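HTPA Reductase (Selaginella moellendorffii, PDB 5U5I) probably catalyses the NAD(P)H-dependent reduction of hydroxy-tetrahydrodipicolinate to tetrahydrodipicolinate in the diaminopimelate route to lysine. Local coordinates at residues P98-T103 and P126-Q131. Residues are numbered along the deposited sequence; the frame is centred on the assembly and turned at random.
With NAD (nicotinamide-adenine-dinucleotide), chain E.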
loop_
_atom_site.group_PDB
_atom_site.type_symbol
_atom_site.label_atom_id
_atom_site.label_comp_id
_atom_site.label_asym_id
_atom_site.label_seq_id
_atom_site.Cartn_x
_atom_site.Cartn_y
_atom_site.Cartn_z
ATOM N N PRO B 98 -11.119 16.779 -27.290
ATOM C CA PRO B 98 -10.538 15.948 -26.229
ATOM C C PRO B 98 -10.241 16.766 -24.976
ATOM O O PRO B 98 -9.915 17.966 -25.072
ATOM C CB PRO B 98 -9.251 15.418 -26.851
ATOM C CG PRO B 98 -8.882 16.430 -27.878
ATOM C CD PRO B 98 -10.183 16.971 -28.414
ATOM N N PHE B 99 -10.361 16.137 -23.808
ATOM C CA PHE B 99 -10.152 16.864 -22.563
ATOM C C PHE B 99 -9.579 16.057 -21.400
ATOM O O PHE B 99 -9.757 14.839 -21.292
ATOM C CB PHE B 99 -11.434 17.582 -22.127
ATOM C CG PHE B 99 -12.540 16.663 -21.729
ATOM C CD1 PHE B 99 -13.351 16.079 -22.688
ATOM C CD2 PHE B 99 -12.763 16.357 -20.388
ATOM C CE1 PHE B 99 -14.366 15.207 -22.323
ATOM C CE2 PHE B 99 -13.780 15.491 -20.013
ATOM C CZ PHE B 99 -14.586 14.917 -20.984
ATOM N N VAL B 100 -8.909 16.791 -20.527
ATOM C CA VAL B 100 -8.393 16.284 -19.283
ATOM C C VAL B 100 -9.105 17.062 -18.207
ATOM O O VAL B 100 -8.927 18.263 -18.114
ATOM C CB VAL B 100 -6.870 16.504 -19.181
ATOM C CG1 VAL B 100 -6.360 16.135 -17.797
ATOM C CG2 VAL B 100 -6.156 15.689 -20.238
HETATM N N MSE B 101 -9.921 16.391 -17.408
HETATM C CA MSE B 101 -10.620 17.065 -16.339
HETATM C C MSE B 101 -10.229 16.645 -14.954
HETATM O O MSE B 101 -10.442 15.491 -14.555
HETATM C CB MSE B 101 -12.105 16.832 -16.438
HETATM C CG MSE B 101 -12.668 17.827 -15.436
HETATM SE SE MSE B 101 -14.552 17.818 -15.626
HETATM C CE MSE B 101 -14.839 18.445 -17.475
ATOM N N GLY B 102 -9.700 17.607 -14.198
ATOM C CA GLY B 102 -9.334 17.409 -12.792
ATOM C C GLY B 102 -10.348 17.990 -11.814
ATOM O O GLY B 102 -10.310 17.672 -10.635
ATOM N N THR B 103 -11.283 18.808 -12.299
ATOM C CA THR B 103 -12.319 19.383 -11.449
ATOM C C THR B 103 -13.041 18.271 -10.705
ATOM O O THR B 103 -13.396 17.250 -11.304
ATOM C CB THR B 103 -13.345 20.181 -12.274
ATOM O OG1 THR B 103 -12.666 21.111 -13.105
ATOM C CG2 THR B 103 -14.285 20.942 -11.396
ATOM N N PRO B 126 -10.395 12.708 -10.338
ATOM C CA PRO B 126 -10.447 13.723 -9.271
ATOM C C PRO B 126 -9.127 13.878 -8.468
ATOM O O PRO B 126 -9.055 14.706 -7.554
ATOM C CB PRO B 126 -11.571 13.215 -8.379
ATOM C CG PRO B 126 -11.477 11.718 -8.504
ATOM C CD PRO B 126 -11.016 11.440 -9.915
ATOM N N GLN B 127 -8.105 13.086 -8.799
ATOM C CA GLN B 127 -6.783 13.179 -8.176
ATOM C C GLN B 127 -5.728 12.994 -9.275
ATOM O O GLN B 127 -5.526 11.881 -9.775
ATOM C CB GLN B 127 -6.667 12.126 -7.063
ATOM C CG GLN B 127 -5.268 11.886 -6.506
ATOM C CD GLN B 127 -4.649 13.110 -5.852
ATOM O OE1 GLN B 127 -4.030 13.947 -6.523
ATOM N NE2 GLN B 127 -4.778 13.197 -4.526
HETATM N N MSE B 128 -5.074 14.082 -9.649
HETATM C CA MSE B 128 -4.088 14.057 -10.721
HETATM C C MSE B 128 -2.678 13.915 -10.208
HETATM O O MSE B 128 -1.767 13.730 -10.999
HETATM C CB MSE B 128 -4.277 15.296 -11.592
HETATM C CG MSE B 128 -5.638 15.133 -12.267
HETATM SE SE MSE B 128 -5.315 14.528 -14.090
HETATM C CE MSE B 128 -7.108 15.043 -14.734
ATOM N N GLY B 129 -2.488 13.989 -8.892
ATOM C CA GLY B 129 -1.196 13.697 -8.283
ATOM C C GLY B 129 -0.881 12.221 -8.427
ATOM O O GLY B 129 -1.241 11.421 -7.571
ATOM N N LYS B 130 -0.205 11.863 -9.517
ATOM C CA LYS B 130 -0.084 10.453 -9.897
ATOM C C LYS B 130 0.580 9.598 -8.832
ATOM O O LYS B 130 0.225 8.439 -8.691
ATOM C CB LYS B 130 0.621 10.284 -11.239
ATOM C CG LYS B 130 2.124 10.498 -11.224
ATOM C CD LYS B 130 2.668 10.402 -12.648
ATOM C CE LYS B 130 4.175 10.254 -12.636
ATOM N NZ LYS B 130 4.742 10.328 -13.998
ATOM N N GLN B 131 1.508 10.191 -8.080
ATOM C CA GLN B 131 2.224 9.479 -7.019
ATOM C C GLN B 131 1.268 9.150 -5.887
ATOM O O GLN B 131 1.384 8.092 -5.286
ATOM C CB GLN B 131 3.420 10.274 -6.465
ATOM C CG GLN B 131 4.565 10.538 -7.443
ATOM C CD GLN B 131 4.310 11.661 -8.452
ATOM O OE1 GLN B 131 3.332 12.433 -8.351
ATOM N NE2 GLN B 131 5.181 11.743 -9.450
HETATM P PA NAD E . -10.392 28.073 -7.807
HETATM O O1A NAD E . -11.717 28.576 -7.290
HETATM O O2A NAD E . -9.107 28.685 -7.325
HETATM O O5B NAD E . -10.408 28.125 -9.412
HETATM C C5B NAD E . -11.546 27.651 -10.127
HETATM C C4B NAD E . -11.868 28.635 -11.241
HETATM O O4B NAD E . -12.860 28.082 -12.105
HETATM C C3B NAD E . -12.415 29.975 -10.759
HETATM O O3B NAD E . -11.494 31.006 -11.141
HETATM C C2B NAD E . -13.766 30.107 -11.456
HETATM O O2B NAD E . -14.057 31.434 -11.891
HETATM C C1B NAD E . -13.616 29.168 -12.640
HETATM N N9A NAD E . -14.858 28.659 -13.263
HETATM C C8A NAD E . -16.009 28.336 -12.647
HETATM N N7A NAD E . -16.920 27.885 -13.539
HETATM C C5A NAD E . -16.348 27.909 -14.748
HETATM C C6A NAD E . -16.767 27.573 -16.118
HETATM N N6A NAD E . -18.012 27.103 -16.357
HETATM N N1A NAD E . -15.865 27.738 -17.104
HETATM C C2A NAD E . -14.623 28.214 -16.880
HETATM N N3A NAD E . -14.181 28.553 -15.654
HETATM C C4A NAD E . -14.984 28.422 -14.565
HETATM O O3 NAD E . -10.384 26.488 -7.492
HETATM P PN NAD E . -9.048 25.593 -7.513
HETATM O O1N NAD E . -8.438 25.745 -6.147
HETATM O O2N NAD E . -8.227 25.914 -8.732
HETATM O O5D NAD E . -9.690 24.135 -7.697
HETATM C C5D NAD E . -10.512 23.939 -8.844
HETATM C C4D NAD E . -11.052 22.527 -8.914
HETATM O O4D NAD E . -9.965 21.602 -9.053
HETATM C C3D NAD E . -11.796 22.162 -7.641
HETATM O O3D NAD E . -12.959 21.410 -7.990
HETATM C C2D NAD E . -10.811 21.311 -6.863
HETATM O O2D NAD E . -11.444 20.356 -6.011
HETATM C C1D NAD E . -10.074 20.624 -8.005
HETATM N N1N NAD E . -8.745 20.069 -7.707
HETATM C C2N NAD E . -8.429 18.952 -8.370
HETATM C C3N NAD E . -7.207 18.318 -8.218
HETATM C C7N NAD E . -6.882 17.053 -8.965
HETATM O O7N NAD E . -5.756 16.600 -8.855
HETATM N N7N NAD E . -7.758 16.416 -9.749
HETATM C C4N NAD E . -6.282 18.889 -7.349
HETATM C C5N NAD E . -6.610 20.058 -6.670
HETATM C C6N NAD E . -7.859 20.641 -6.871
#
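M128, a selenomethionine, reaches the end of strand 99-101 with its terminal methyl: CE lies 3.3 Å from CG1 of V100, closer than usual for two carbons, and 3.4 Å from the carbonyl O of M101. Its CG is anti to the carbonyl carbon (chi1 -66°) and the chain bends at chi2, which carries SE and CE toward the strand while CG stays 3.5 Å from N7N of the nicotinamide amide. No hydrogen bond joins 98-103 directly to 126-131; that same carboxamide bridges them. Its N7N donates to G102 O (3.0 Å, N-H...O angle 162°), and its O7N accepts from M128 N at 2.7 Å, with an equal angle. Both ends of the amide are thus gripped by backbone atoms, which should hold it against rotation about its bond to the ring. Absence of a side chain at G102 matters here, since a CB would be crowded by N7N. On the cofactor's ribose side, CG2 of T103 lies 3.7 Å from O3D.

In the next shell, Q127 bends so that its OE1 accepts a hydrogen bond from G129 N (2.8 Å), the donor tilted 19° from the carbonyl plane, just before helix 130-145; NE2 is held by T171. Replacing Q127 by an alanine removes both polar ends, which is likely to leave the G129 amide without this acceptor and T171 without its amide partner, so that the turn beside the cofactor could shift more easily. D78 and the backbone N of T80 hold OG1 of T103.

Strand 99-101 belongs to the parallel sheet of the Rossmann-type N-terminal domain of the DapB family, and 126-129 leads into helix 130-145. Pairing a donor with G102 O and an acceptor with M128 N reads the polarity of the carboxamide, consistent with setting the nicotinamide ring in a defined orientation for hydride transfer.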